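Local coordinates for protein Cel44C (Paenibacillus polymyxa, PDB 2YIH) that hydrolyses xyloglucan and beta-1,4-glucan chains as an endo-acting enzyme, this chain holding its family 44 glycoside hydrolase module, at residues 363-368 with 397-402; 24-29 with 40-45; 357-362 with 386-391; 181-186 with 230-235. The protein carries 8 engineered substitutions. One frame throughout, in Å; residues are numbered along the deposited sequence. Where two conformers were deposited one is given.

Interaction 1 (363-368 with 397-402). With EDO (1,2-ethanediol), chain J.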
loop_
_atom_site.group_PDB
_atom_site.type_symbol
_atom_site.label_atom_id
_atom_site.label_comp_id
_atom_site.label_asym_id
_atom_site.label_seq_id
_atom_site.Cartn_x
_atom_site.Cartn_y
_atom_site.Cartn_z
ATOM N N GLY A 363 11.554 4.555 10.919
ATOM C CA GLY A 363 12.112 3.709 11.992
ATOM C C GLY A 363 12.298 2.261 11.554
ATOM O O GLY A 363 12.023 1.322 12.325
ATOM N N GLU A 364 12.837 2.085 10.345
ATOM C CA GLU A 364 12.849 0.783 9.666
ATOM C C GLU A 364 13.642 -0.253 10.436
ATOM O O GLU A 364 13.369 -1.433 10.342
ATOM C CB GLU A 364 13.451 0.932 8.254
ATOM C CG GLU A 364 12.608 1.823 7.350
ATOM C CD GLU A 364 12.897 3.328 7.477
ATOM O OE1 GLU A 364 13.692 3.769 8.336
ATOM O OE2 GLU A 364 12.279 4.083 6.717
ATOM N N ASN A 365 14.707 0.202 11.106
ATOM C CA ASN A 365 15.570 -0.683 11.858
ATOM C C ASN A 365 15.519 -0.320 13.341
ATOM O O ASN A 365 16.499 -0.511 14.086
ATOM C CB ASN A 365 16.989 -0.605 11.293
ATOM C CG ASN A 365 17.083 -1.244 9.949
ATOM O OD1 ASN A 365 17.311 -0.565 8.931
ATOM N ND2 ASN A 365 16.839 -2.521 9.907
ATOM N N ASP A 366 14.354 0.154 13.778
ATOM C CA ASP A 366 14.143 0.470 15.208
ATOM C C ASP A 366 12.865 -0.176 15.719
ATOM O O ASP A 366 11.893 -0.316 14.978
ATOM C CB ASP A 366 14.005 1.977 15.406
ATOM C CG ASP A 366 14.036 2.365 16.893
ATOM O OD1 ASP A 366 15.130 2.239 17.508
ATOM O OD2 ASP A 366 12.984 2.747 17.463
ATOM N N ILE A 367 12.872 -0.607 16.978
ATOM C CA ILE A 367 11.679 -1.218 17.537
ATOM C C ILE A 367 10.454 -0.308 17.366
ATOM O O ILE A 367 9.350 -0.818 17.165
ATOM C CB ILE A 367 11.896 -1.582 19.049
ATOM C CG1 ILE A 367 10.708 -2.358 19.659
ATOM C CG2 ILE A 367 12.221 -0.331 19.862
ATOM C CD1 ILE A 367 10.330 -3.641 18.919
ATOM N N SER A 368 10.628 1.016 17.398
ATOM C CA SER A 368 9.469 1.924 17.204
ATOM C C SER A 368 8.825 1.704 15.851
ATOM O O SER A 368 7.616 1.814 15.736
ATOM C CB SER A 368 9.817 3.423 17.344
ATOM O OG SER A 368 10.825 3.862 16.411
ATOM N N VAL A 397 18.496 -3.565 4.503
ATOM C CA VAL A 397 17.492 -4.257 5.348
ATOM C C VAL A 397 16.575 -3.251 6.052
ATOM O O VAL A 397 16.964 -2.122 6.330
ATOM C CB VAL A 397 18.128 -5.214 6.377
ATOM C CG1 VAL A 397 18.921 -6.312 5.655
ATOM C CG2 VAL A 397 18.990 -4.460 7.366
ATOM N N ASN A 398 15.334 -3.664 6.272
ATOM C CA ASN A 398 14.395 -2.897 7.101
ATOM C C ASN A 398 13.895 -3.915 8.134
ATOM O O ASN A 398 12.762 -4.384 8.084
ATOM C CB ASN A 398 13.206 -2.393 6.269
ATOM C CG ASN A 398 13.565 -1.234 5.293
ATOM O OD1 ASN A 398 14.766 -0.835 5.091
ATOM N ND2 ASN A 398 12.538 -0.726 4.635
ATOM N N ASN A 399 14.748 -4.187 9.104
ATOM C CA ASN A 399 14.594 -5.385 9.934
ATOM C C ASN A 399 13.316 -5.371 10.746
ATOM O O ASN A 399 12.708 -6.409 10.926
ATOM C CB ASN A 399 15.784 -5.551 10.881
ATOM C CG ASN A 399 17.042 -5.968 10.151
ATOM O OD1 ASN A 399 17.019 -6.858 9.277
ATOM N ND2 ASN A 399 18.131 -5.274 10.444
ATOM N N TYR A 400 12.946 -4.204 11.277
ATOM C CA TYR A 400 11.763 -4.155 12.156
ATOM C C TYR A 400 10.449 -4.047 11.382
ATOM O O TYR A 400 9.389 -4.495 11.869
ATOM C CB TYR A 400 11.921 -3.092 13.244
ATOM C CG TYR A 400 12.670 -3.599 14.470
ATOM C CD1 TYR A 400 12.074 -4.497 15.350
ATOM C CD2 TYR A 400 14.013 -3.233 14.689
ATOM C CE1 TYR A 400 12.740 -4.960 16.485
ATOM C CE2 TYR A 400 14.693 -3.682 15.821
ATOM C CZ TYR A 400 14.079 -4.579 16.673
ATOM O OH TYR A 400 14.752 -5.038 17.793
ATOM N N VAL A 401 10.502 -3.545 10.139
ATOM C CA VAL A 401 9.313 -3.649 9.270
ATOM C C VAL A 401 9.070 -5.104 8.896
ATOM O O VAL A 401 7.942 -5.599 8.966
ATOM C CB VAL A 401 9.447 -2.741 8.020
ATOM C CG1 VAL A 401 8.238 -2.975 7.059
ATOM C CG2 VAL A 401 9.478 -1.288 8.476
ATOM N N SER A 402 10.128 -5.803 8.502
ATOM C CA SER A 402 9.995 -7.209 8.157
ATOM C C SER A 402 9.488 -7.979 9.371
ATOM O O SER A 402 8.673 -8.876 9.218
ATOM C CB SER A 402 11.323 -7.780 7.651
ATOM O OG SER A 402 11.696 -7.194 6.403
HETATM C C1 EDO J . 14.069 2.402 21.867
HETATM O O1 EDO J . 14.966 3.130 22.703
HETATM C C2 EDO J . 14.894 1.790 20.752
HETATM O O2 EDO J . 15.537 2.837 20.023
#

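Interaction 2 (24-29 with 40-45)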
loop_
_atom_site.group_PDB
_atom_site.type_symbol
_atom_site.label_atom_id
_atom_site.label_comp_id
_atom_site.label_asym_id
_atom_site.label_seq_id
_atom_site.Cartn_x
_atom_site.Cartn_y
_atom_site.Cartn_z
ATOM N N SER A 24 -8.903 -8.399 4.250
ATOM C CA SER A 24 -8.388 -8.658 2.904
ATOM C C SER A 24 -6.918 -9.044 2.995
ATOM O O SER A 24 -6.124 -8.311 3.616
ATOM C CB SER A 24 -8.527 -7.385 2.041
ATOM O OG SER A 24 -7.976 -7.678 0.769
ATOM N N PRO A 25 -6.533 -10.188 2.403
ATOM C CA PRO A 25 -5.136 -10.585 2.578
ATOM C C PRO A 25 -4.229 -9.600 1.894
ATOM O O PRO A 25 -3.038 -9.583 2.179
ATOM C CB PRO A 25 -5.045 -11.967 1.876
ATOM C CG PRO A 25 -6.286 -12.117 1.103
ATOM C CD PRO A 25 -7.334 -11.211 1.720
ATOM N N TYR A 26 -4.763 -8.776 0.987
ATOM C CA TYR A 26 -3.837 -7.874 0.252
ATOM C C TYR A 26 -3.365 -6.668 1.057
ATOM O O TYR A 26 -2.551 -5.865 0.549
ATOM C CB TYR A 26 -4.435 -7.386 -1.065
ATOM C CG TYR A 26 -5.011 -8.496 -1.898
ATOM C CD1 TYR A 26 -4.286 -9.682 -2.126
ATOM C CD2 TYR A 26 -6.291 -8.383 -2.432
ATOM C CE1 TYR A 26 -4.863 -10.728 -2.864
ATOM C CE2 TYR A 26 -6.837 -9.395 -3.211
ATOM C CZ TYR A 26 -6.106 -10.551 -3.417
ATOM O OH TYR A 26 -6.670 -11.570 -4.158
ATOM N N ILE A 27 -3.818 -6.555 2.312
ATOM C CA ILE A 27 -3.202 -5.586 3.224
ATOM C C ILE A 27 -1.787 -6.009 3.648
ATOM O O ILE A 27 -1.014 -5.202 4.188
ATOM C CB ILE A 27 -4.077 -5.240 4.426
ATOM C CG1 ILE A 27 -4.302 -6.468 5.323
ATOM C CG2 ILE A 27 -5.395 -4.625 3.947
ATOM C CD1 ILE A 27 -3.716 -6.336 6.664
ATOM N N TYR A 28 -1.464 -7.288 3.453
ATOM C CA TYR A 28 -0.082 -7.751 3.612
ATOM C C TYR A 28 0.665 -7.642 2.288
ATOM O O TYR A 28 0.845 -8.640 1.550
ATOM C CB TYR A 28 -0.075 -9.197 4.150
ATOM C CG TYR A 28 -1.001 -9.356 5.370
ATOM C CD1 TYR A 28 -0.640 -8.838 6.613
ATOM C CD2 TYR A 28 -2.228 -10.011 5.258
ATOM C CE1 TYR A 28 -1.515 -8.898 7.721
ATOM C CE2 TYR A 28 -3.096 -10.139 6.387
ATOM C CZ TYR A 28 -2.722 -9.585 7.605
ATOM O OH TYR A 28 -3.562 -9.695 8.714
ATOM N N GLY A 29 1.096 -6.434 1.978
ATOM C CA GLY A 29 1.570 -6.180 0.640
ATOM C C GLY A 29 2.767 -5.282 0.668
ATOM O O GLY A 29 2.988 -4.547 1.632
ATOM N N MET A 40 4.076 -12.339 2.046
ATOM C CA MET A 40 3.205 -11.304 1.496
ATOM C C MET A 40 2.097 -11.949 0.656
ATOM O O MET A 40 2.302 -13.011 0.089
ATOM C CB MET A 40 4.037 -10.380 0.578
ATOM C CG MET A 40 5.087 -9.577 1.356
ATOM S SD MET A 40 4.344 -8.246 2.339
ATOM C CE MET A 40 5.849 -7.628 3.111
ATOM N N ALA A 41 0.971 -11.251 0.521
ATOM C CA ALA A 41 -0.122 -11.663 -0.374
ATOM C C ALA A 41 -0.290 -10.737 -1.575
ATOM O O ALA A 41 -1.062 -11.030 -2.500
ATOM C CB ALA A 41 -1.510 -11.797 0.441
ATOM N N ALA A 42 0.425 -9.616 -1.572
ATOM C CA ALA A 42 0.260 -8.649 -2.667
ATOM C C ALA A 42 1.584 -7.954 -2.968
ATOM O O ALA A 42 2.299 -7.572 -2.063
ATOM C CB ALA A 42 -0.824 -7.588 -2.310
ATOM N N ARG A 43 1.883 -7.787 -4.251
ATOM C CA ARG A 43 3.097 -7.075 -4.681
ATOM C C ARG A 43 2.717 -5.999 -5.678
ATOM O O ARG A 43 1.860 -6.238 -6.537
ATOM C CB ARG A 43 4.095 -8.086 -5.301
ATOM C CG ARG A 43 4.588 -9.077 -4.230
ATOM C CD ARG A 43 5.494 -10.181 -4.814
ATOM N NE ARG A 43 6.782 -9.673 -5.311
ATOM C CZ ARG A 43 7.163 -9.725 -6.582
ATOM N NH1 ARG A 43 6.305 -10.100 -7.529
ATOM N NH2 ARG A 43 8.385 -9.362 -6.918
ATOM N N ARG A 44 3.368 -4.830 -5.610
ATOM C CA ARG A 44 3.068 -3.718 -6.517
ATOM C C ARG A 44 4.333 -3.368 -7.280
ATOM O O ARG A 44 5.403 -3.265 -6.688
ATOM C CB ARG A 44 2.652 -2.489 -5.707
ATOM C CG ARG A 44 2.549 -1.177 -6.534
ATOM C CD ARG A 44 1.851 -0.141 -5.673
ATOM N NE ARG A 44 1.678 1.153 -6.368
ATOM C CZ ARG A 44 2.486 2.199 -6.231
ATOM N NH1 ARG A 44 3.663 2.086 -5.594
ATOM N NH2 ARG A 44 2.151 3.367 -6.813
ATOM N N LEU A 45 4.168 -3.106 -8.578
ATOM C CA LEU A 45 5.246 -2.540 -9.393
ATOM C C LEU A 45 4.791 -1.101 -9.703
ATOM O O LEU A 45 3.977 -0.874 -10.607
ATOM C CB LEU A 45 5.441 -3.364 -10.676
ATOM C CG LEU A 45 6.534 -2.827 -11.613
ATOM C CD1 LEU A 45 7.899 -2.879 -10.940
ATOM C CD2 LEU A 45 6.553 -3.630 -12.899
#

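Interaction 3 (357-362 with 386-391). Engineered in segment 357-362: Ser358 (natural residue Glu).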
loop_
_atom_site.group_PDB
_atom_site.type_symbol
_atom_site.label_atom_id
_atom_site.label_comp_id
_atom_site.label_asym_id
_atom_site.label_seq_id
_atom_site.Cartn_x
_atom_site.Cartn_y
_atom_site.Cartn_z
ATOM N N THR A 357 -1.363 2.275 -1.407
ATOM C CA THR A 357 -0.372 1.524 -2.212
ATOM C C THR A 357 1.075 1.927 -2.015
ATOM O O THR A 357 1.974 1.342 -2.630
ATOM C CB THR A 357 -0.677 1.639 -3.726
ATOM O OG1 THR A 357 -0.704 3.023 -4.101
ATOM C CG2 THR A 357 -2.063 0.993 -4.018
ATOM N N SER A 358 1.308 2.936 -1.196
ATOM C CA SER A 358 2.680 3.278 -0.819
ATOM C C SER A 358 2.613 4.030 0.500
ATOM O O SER A 358 1.920 5.073 0.619
ATOM C CB SER A 358 3.319 4.116 -1.950
ATOM O OG SER A 358 4.757 4.089 -1.917
ATOM N N TYR A 359 3.318 3.515 1.506
ATOM C CA TYR A 359 3.312 4.142 2.836
ATOM C C TYR A 359 4.482 3.623 3.650
ATOM O O TYR A 359 4.995 2.535 3.393
ATOM C CB TYR A 359 1.980 3.857 3.566
ATOM C CG TYR A 359 1.818 2.424 4.101
ATOM C CD1 TYR A 359 1.383 1.383 3.267
ATOM C CD2 TYR A 359 2.096 2.139 5.438
ATOM C CE1 TYR A 359 1.259 0.077 3.759
ATOM C CE2 TYR A 359 1.948 0.863 5.941
ATOM C CZ TYR A 359 1.528 -0.156 5.110
ATOM O OH TYR A 359 1.337 -1.419 5.640
ATOM N N SER A 360 4.815 4.339 4.714
ATOM C CA SER A 360 5.843 3.891 5.662
ATOM C C SER A 360 5.733 4.774 6.884
ATOM O O SER A 360 5.439 5.969 6.754
ATOM C CB SER A 360 7.254 4.084 5.069
ATOM O OG SER A 360 8.224 3.868 6.091
ATOM N N TYR A 361 6.043 4.205 8.046
ATOM C CA TYR A 361 6.088 4.943 9.301
ATOM C C TYR A 361 7.535 5.210 9.748
ATOM O O TYR A 361 7.769 5.685 10.865
ATOM C CB TYR A 361 5.267 4.200 10.380
ATOM C CG TYR A 361 3.799 4.436 10.182
ATOM C CD1 TYR A 361 3.125 3.884 9.073
ATOM C CD2 TYR A 361 3.100 5.291 11.026
ATOM C CE1 TYR A 361 1.792 4.198 8.788
ATOM C CE2 TYR A 361 1.735 5.601 10.773
ATOM C CZ TYR A 361 1.104 5.048 9.645
ATOM O OH TYR A 361 -0.204 5.358 9.371
ATOM N N GLY A 362 8.497 4.906 8.877
ATOM C CA GLY A 362 9.906 5.144 9.208
ATOM C C GLY A 362 10.390 4.242 10.361
ATOM O O GLY A 362 9.741 3.252 10.711
ATOM N N TYR A 386 -8.705 -2.595 1.217
ATOM C CA TYR A 386 -8.561 -3.737 0.333
ATOM C C TYR A 386 -7.103 -4.172 0.134
ATOM O O TYR A 386 -6.805 -5.363 0.051
ATOM C CB TYR A 386 -9.166 -3.356 -1.028
ATOM C CG TYR A 386 -9.018 -4.381 -2.132
ATOM C CD1 TYR A 386 -9.550 -5.661 -1.996
ATOM C CD2 TYR A 386 -8.476 -4.023 -3.364
ATOM C CE1 TYR A 386 -9.453 -6.608 -3.026
ATOM C CE2 TYR A 386 -8.387 -4.941 -4.416
ATOM C CZ TYR A 386 -8.907 -6.222 -4.259
ATOM O OH TYR A 386 -8.832 -7.119 -5.312
ATOM N N MET A 387 -6.199 -3.211 0.027
ATOM C CA MET A 387 -4.826 -3.529 -0.356
ATOM C C MET A 387 -3.924 -2.446 0.218
ATOM O O MET A 387 -4.319 -1.253 0.291
ATOM C CB MET A 387 -4.680 -3.624 -1.885
ATOM C CG MET A 387 -3.258 -3.972 -2.370
ATOM S SD MET A 387 -3.323 -4.221 -4.169
ATOM C CE MET A 387 -4.297 -5.715 -4.326
ATOM N N ALA A 388 -2.726 -2.844 0.662
ATOM C CA ALA A 388 -1.785 -1.853 1.200
ATOM C C ALA A 388 -0.391 -2.352 0.923
ATOM O O ALA A 388 -0.123 -3.529 1.117
ATOM C CB ALA A 388 -1.964 -1.655 2.739
ATOM N N ASN A 389 0.497 -1.444 0.515
ATOM C CA ASN A 389 1.847 -1.823 0.044
ATOM C C ASN A 389 2.899 -0.899 0.693
ATOM O O ASN A 389 2.942 0.307 0.440
ATOM C CB ASN A 389 1.934 -1.744 -1.510
ATOM C CG ASN A 389 0.900 -2.600 -2.190
ATOM O OD1 ASN A 389 1.172 -3.770 -2.607
ATOM N ND2 ASN A 389 -0.292 -2.069 -2.309
ATOM N N TYR A 390 3.665 -1.464 1.616
ATOM C CA TYR A 390 4.787 -0.745 2.233
ATOM C C TYR A 390 5.774 -0.242 1.156
ATOM O O TYR A 390 5.942 -0.877 0.097
ATOM C CB TYR A 390 5.499 -1.726 3.161
ATOM C CG TYR A 390 6.758 -1.206 3.752
ATOM C CD1 TYR A 390 6.724 -0.208 4.712
ATOM C CD2 TYR A 390 8.001 -1.682 3.307
ATOM C CE1 TYR A 390 7.898 0.294 5.265
ATOM C CE2 TYR A 390 9.198 -1.228 3.893
ATOM C CZ TYR A 390 9.118 -0.201 4.840
ATOM O OH TYR A 390 10.261 0.292 5.413
ATOM N N TRP A 391 6.347 0.932 1.410
ATOM C CA TRP A 391 7.426 1.454 0.554
ATOM C C TRP A 391 8.710 1.642 1.388
ATOM O O TRP A 391 8.693 2.288 2.429
ATOM C CB TRP A 391 6.987 2.804 -0.049
ATOM C CG TRP A 391 8.058 3.374 -0.895
ATOM C CD1 TRP A 391 9.102 4.171 -0.476
ATOM C CD2 TRP A 391 8.232 3.176 -2.298
ATOM N NE1 TRP A 391 9.925 4.463 -1.552
ATOM C CE2 TRP A 391 9.417 3.859 -2.679
ATOM C CE3 TRP A 391 7.515 2.478 -3.269
ATOM C CZ2 TRP A 391 9.876 3.881 -4.014
ATOM C CZ3 TRP A 391 7.976 2.496 -4.603
ATOM C CH2 TRP A 391 9.163 3.158 -4.945
HETATM O O HOH W 1 10.473 3.015 5.061
#

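Interaction 4 (181-186 with 230-235)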
loop_
_atom_site.group_PDB
_atom_site.type_symbol
_atom_site.label_atom_id
_atom_site.label_comp_id
_atom_site.label_asym_id
_atom_site.label_seq_id
_atom_site.Cartn_x
_atom_site.Cartn_y
_atom_site.Cartn_z
ATOM N N GLY A 181 -4.369 -6.412 -11.310
ATOM C CA GLY A 181 -4.580 -4.976 -11.123
ATOM C C GLY A 181 -3.664 -4.107 -11.980
ATOM O O GLY A 181 -2.484 -4.414 -12.155
ATOM N N TYR A 182 -4.209 -2.982 -12.458
ATOM C CA TYR A 182 -3.408 -1.988 -13.180
ATOM C C TYR A 182 -3.651 -0.639 -12.551
ATOM O O TYR A 182 -4.807 -0.308 -12.245
ATOM C CB TYR A 182 -3.783 -1.899 -14.676
ATOM C CG TYR A 182 -3.493 -3.178 -15.433
ATOM C CD1 TYR A 182 -2.204 -3.524 -15.785
ATOM C CD2 TYR A 182 -4.523 -4.069 -15.733
ATOM C CE1 TYR A 182 -1.944 -4.741 -16.416
ATOM C CE2 TYR A 182 -4.273 -5.273 -16.394
ATOM C CZ TYR A 182 -2.994 -5.564 -16.781
ATOM O OH TYR A 182 -2.719 -6.752 -17.419
ATOM N N ALA A 183 -2.583 0.153 -12.412
ATOM C CA ALA A 183 -2.688 1.465 -11.782
ATOM C C ALA A 183 -2.485 2.526 -12.857
ATOM O O ALA A 183 -1.648 2.353 -13.774
ATOM C CB ALA A 183 -1.603 1.640 -10.654
ATOM N N LEU A 184 -3.246 3.610 -12.705
ATOM C CA LEU A 184 -3.217 4.749 -13.608
ATOM C C LEU A 184 -2.041 5.666 -13.210
ATOM O O LEU A 184 -2.221 6.697 -12.584
ATOM C CB LEU A 184 -4.572 5.497 -13.580
ATOM C CG LEU A 184 -5.788 4.607 -13.908
ATOM C CD1 LEU A 184 -7.072 5.457 -13.681
ATOM C CD2 LEU A 184 -5.749 4.092 -15.354
ATOM N N ASP A 185 -0.853 5.273 -13.674
ATOM C CA ASP A 185 0.396 6.013 -13.425
ATOM C C ASP A 185 0.623 6.118 -11.892
ATOM O O ASP A 185 0.213 5.222 -11.131
ATOM C CB ASP A 185 0.336 7.374 -14.128
ATOM C CG ASP A 185 1.729 7.937 -14.445
ATOM O OD1 ASP A 185 2.414 8.399 -13.509
ATOM O OD2 ASP A 185 2.118 7.861 -15.608
ATOM N N ASN A 186 1.242 7.218 -11.444
ATOM C CA ASN A 186 1.767 7.335 -10.096
ATOM C C ASN A 186 1.857 8.816 -9.761
ATOM O O ASN A 186 2.544 9.565 -10.477
ATOM C CB ASN A 186 3.184 6.708 -10.027
ATOM C CG ASN A 186 3.802 6.816 -8.639
ATOM O OD1 ASN A 186 4.660 7.692 -8.395
ATOM N ND2 ASN A 186 3.345 5.993 -7.727
ATOM N N GLY A 230 -6.830 4.079 -9.136
ATOM C CA GLY A 230 -6.483 5.501 -9.330
ATOM C C GLY A 230 -6.968 6.312 -8.153
ATOM O O GLY A 230 -7.832 5.853 -7.423
ATOM N N PRO A 231 -6.529 7.586 -8.031
ATOM C CA PRO A 231 -5.572 8.277 -8.869
ATOM C C PRO A 231 -4.137 8.180 -8.367
ATOM O O PRO A 231 -3.259 8.837 -8.947
ATOM C CB PRO A 231 -6.053 9.762 -8.830
ATOM C CG PRO A 231 -7.148 9.835 -7.675
ATOM C CD PRO A 231 -7.053 8.457 -6.976
ATOM N N VAL A 232 -3.876 7.314 -7.373
ATOM C CA VAL A 232 -2.499 7.069 -6.877
ATOM C C VAL A 232 -1.913 8.375 -6.272
ATOM O O VAL A 232 -0.793 8.821 -6.614
ATOM C CB VAL A 232 -1.559 6.470 -8.002
ATOM C CG1 VAL A 232 -0.386 5.731 -7.371
ATOM C CG2 VAL A 232 -2.353 5.470 -8.912
ATOM N N LEU A 233 -2.705 9.034 -5.439
ATOM C CA LEU A 233 -2.347 10.374 -4.953
ATOM C C LEU A 233 -1.220 10.336 -3.929
ATOM O O LEU A 233 -1.220 9.488 -3.012
ATOM C CB LEU A 233 -3.571 11.040 -4.317
ATOM C CG LEU A 233 -4.758 11.223 -5.265
ATOM C CD1 LEU A 233 -5.932 11.913 -4.547
ATOM C CD2 LEU A 233 -4.383 12.062 -6.510
ATOM N N TYR A 234 -0.282 11.288 -4.026
ATOM C CA TYR A 234 0.930 11.219 -3.195
ATOM C C TYR A 234 0.685 11.434 -1.707
ATOM O O TYR A 234 1.470 10.958 -0.865
ATOM C CB TYR A 234 2.000 12.212 -3.694
ATOM C CG TYR A 234 1.884 13.598 -3.096
ATOM C CD1 TYR A 234 2.515 13.929 -1.879
ATOM C CD2 TYR A 234 1.155 14.587 -3.750
ATOM C CE1 TYR A 234 2.402 15.252 -1.333
ATOM C CE2 TYR A 234 1.040 15.892 -3.216
ATOM C CZ TYR A 234 1.675 16.205 -2.014
ATOM O OH TYR A 234 1.552 17.475 -1.479
ATOM N N GLY A 235 -0.345 12.211 -1.358
ATOM C CA GLY A 235 -0.491 12.662 0.027
ATOM C C GLY A 235 -1.574 13.720 0.131
ATOM O O GLY A 235 -2.231 14.054 -0.849
HETATM O O HOH W 2 -3.698 8.783 -11.602
#

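Interaction 1 (363-368 with 397-402)
Tyr400 lays its ring against the backbone that leads into helix 367-382. Its CB approaches Asp366 O at 3.3 Å, and CG remains close to the same carbonyl. Farther out the two ring edges part company: CD2 meets the backbone of Asp366, whereas CE1 touches the methyl CD1 of Ile367. Ile367 CA stands over the ring face, 3.9 Å from the centroid and 7° off the normal, a CH-pi contact. At the tip, OH hydrogen-bonds Asp481 O in strand 474-481. The base of the same residue is fixed too, since Tyr400 N donates to Glu364 O at 3.0 Å, in the carbonyl plane. Asp366 is the N-cap of its helix. With CG anti to the backbone N (chi1 -170°), its OD2 takes Ser368 OG at 2.6 Å and Ser368 N at 2.9 Å, the latter from above the carboxylate plane. An alanine at this N-cap would leave Ser368 N without its capping acceptor and is likely to fray the first turn. Glu364 CB rests on Asn398 CG at 3.7 Å, the two side chains running alongside each other. Helices 367-382 and 399-409 meet at their N-terminal ends, with Phe480 of strand 474-481 touching both Ile367 and Tyr400.

Interaction 2 (24-29 with 40-45)
Tyr26 sets its CB against the methyl of Ala42, 3.8 Å from Ala42 CB, and brings one edge of its ring to the neighbouring carbonyl, with CD1 3.5 Å from Ala41 O. This is where the eight-stranded parallel barrel of a TIM-barrel glycosidase begins: the turn at 24-29 feeds strand 29-30, which lies beside strand 42-45, and Gly29 and Ala42 form a parallel bridge. The first torsion of Tyr26 (chi1 -49°) places CG beside the backbone N, and the ring goes on to meet Tyr105 and, edge-to-face, Tyr386.

Pro25 extends the apolar patch. Its CB packs on Ala41 CB, and its carbonyl oxygen also comes close to that methyl. The same oxygen receives Tyr28 N within the turn, so one peptide both shapes the turn and borders the residue that leads into the neighbouring strand. Met40 meets the end of the segment instead: its chain bends at chi2 (-73°), bringing SD 3.7 Å from Gly29 N and near the carbonyl of Tyr28.

The bridge is close; a CB on Gly29 would lie only about 3.2 Å from Ala42 CB, so the lack of a side chain probably permits the approach. Gly29 CA makes a C-H...O contact with Ala42 O at 3.1 Å. Beyond the contact, Arg43 turns away to a salt bridge with Asp33. Two successive amides converge on one acceptor at the strand start: Ala41 N reaches Tyr28 O at 2.8 Å, nearly along the C=O axis, while Ala42 N makes a weak bond to that oxygen at 3.3 Å.

Interaction 3 (357-362 with 386-391)
Segments 357-362 and 386-391 run in the same general sense but diverge, the directions of their touching parts lying 54° apart, and the first turns a corner at Ser358. Trp391 N gives the straighter bond, to Tyr359 O at 2.9 Å with the donor tilted 29° from the carbonyl plane; Tyr359 N to Asn389 O is long and weak. Ser358 CA adds a C-H...O contact to Asn389 O. Tyr359 has CG between its backbone N and carbonyl carbon (chi1 74°), which swings the ring across the partner strand: Tyr390 CA lies over one face, and CE1 packs 3.8 Å from Ala388 CB. These are the last two strands of the TIM barrel, joined through helix 367-382 as a beta-alpha-beta unit, and that helix meets Tyr359 through Met373 and Val376. The engineered Ser358, glutamate in nature, brings OG 3.2 Å from Trp391 CB and hydrogen-bonds Tyr286. Ser360 OG accepts from Gly362 N at 3.0 Å, an ST turn, and shares a water with Tyr390 OH and Trp391 O. With alanine in its place, Gly362 N loses its side-chain acceptor and the water one of three partners, which would probably let the turn relax and hold the water less firmly. Tyr390 CE1 lies 3.7 Å from Ser360 OG.

Interaction 4 (181-186 with 230-235)
Val232 carries this contact, filling the angle between two neighbouring strands of the TIM barrel, 181-184 and 227-233, near their C-terminal ends. The strand axes are splayed by 66° here, with no direct hydrogen bond between the two segments, and the valine methyls bridge the divergence. Its first torsion (chi1 -157°) sets CG1 anti to the backbone N and CG2 anti to the carbonyl carbon. The two branches consequently have different neighbours: CG2 comes 3.4 Å from Asp185 O and also lies near Leu184 O and Ala183 CB, whereas CG1 packs on Asn186. The asparagine side chain, extended with chi1 at 179°, crosses the valine at about a right angle and lies about 5 Å from a bound glucose unit, measured between nearest atoms.

Val232 has positive phi and follows Pro231, whose preceding peptide is cis, a sharp departure from regular strand geometry. Leu184, at the centre of an inverse gamma turn, brings CD1 4.4 Å from Gly230 CA. Asp185 is held by several donors: OD1 takes Asn186 N at 2.7 Å as well as Thr51 and Trp191, and OD2 receives Met112 N. At the far end of segment 230-235, Tyr234 belongs to the glycan pocket and hydrogen-bonds Gln243. Between the strands a single water donates to both Leu184 O and Pro231 O, 2.7 Å from each.

Interactions 2, 3 and 4 all belong to one closed eight-stranded parallel barrel. Interaction 2 joins its first two strands, interaction 4 the fourth and fifth, and interaction 3 the seventh and eighth. Along the chain the order is 2, then 4, then the interleaved pair 3 and 1. Interactions 2 and 3 have centres about 10 Å apart and meet through Tyr26 O and Ala388 N, a probable hydrogen bond that helps close the ring. Arg44 of interaction 2 reaches Asn186 and Val232 of interaction 4 inside the barrel, whose C-terminal end holds the glycan pocket at Tyr234. Interaction 1, centred about 14 Å from interaction 3, lies at the helix starts flanking strand 387-390 and ties the barrel to the separate nine-stranded sheet.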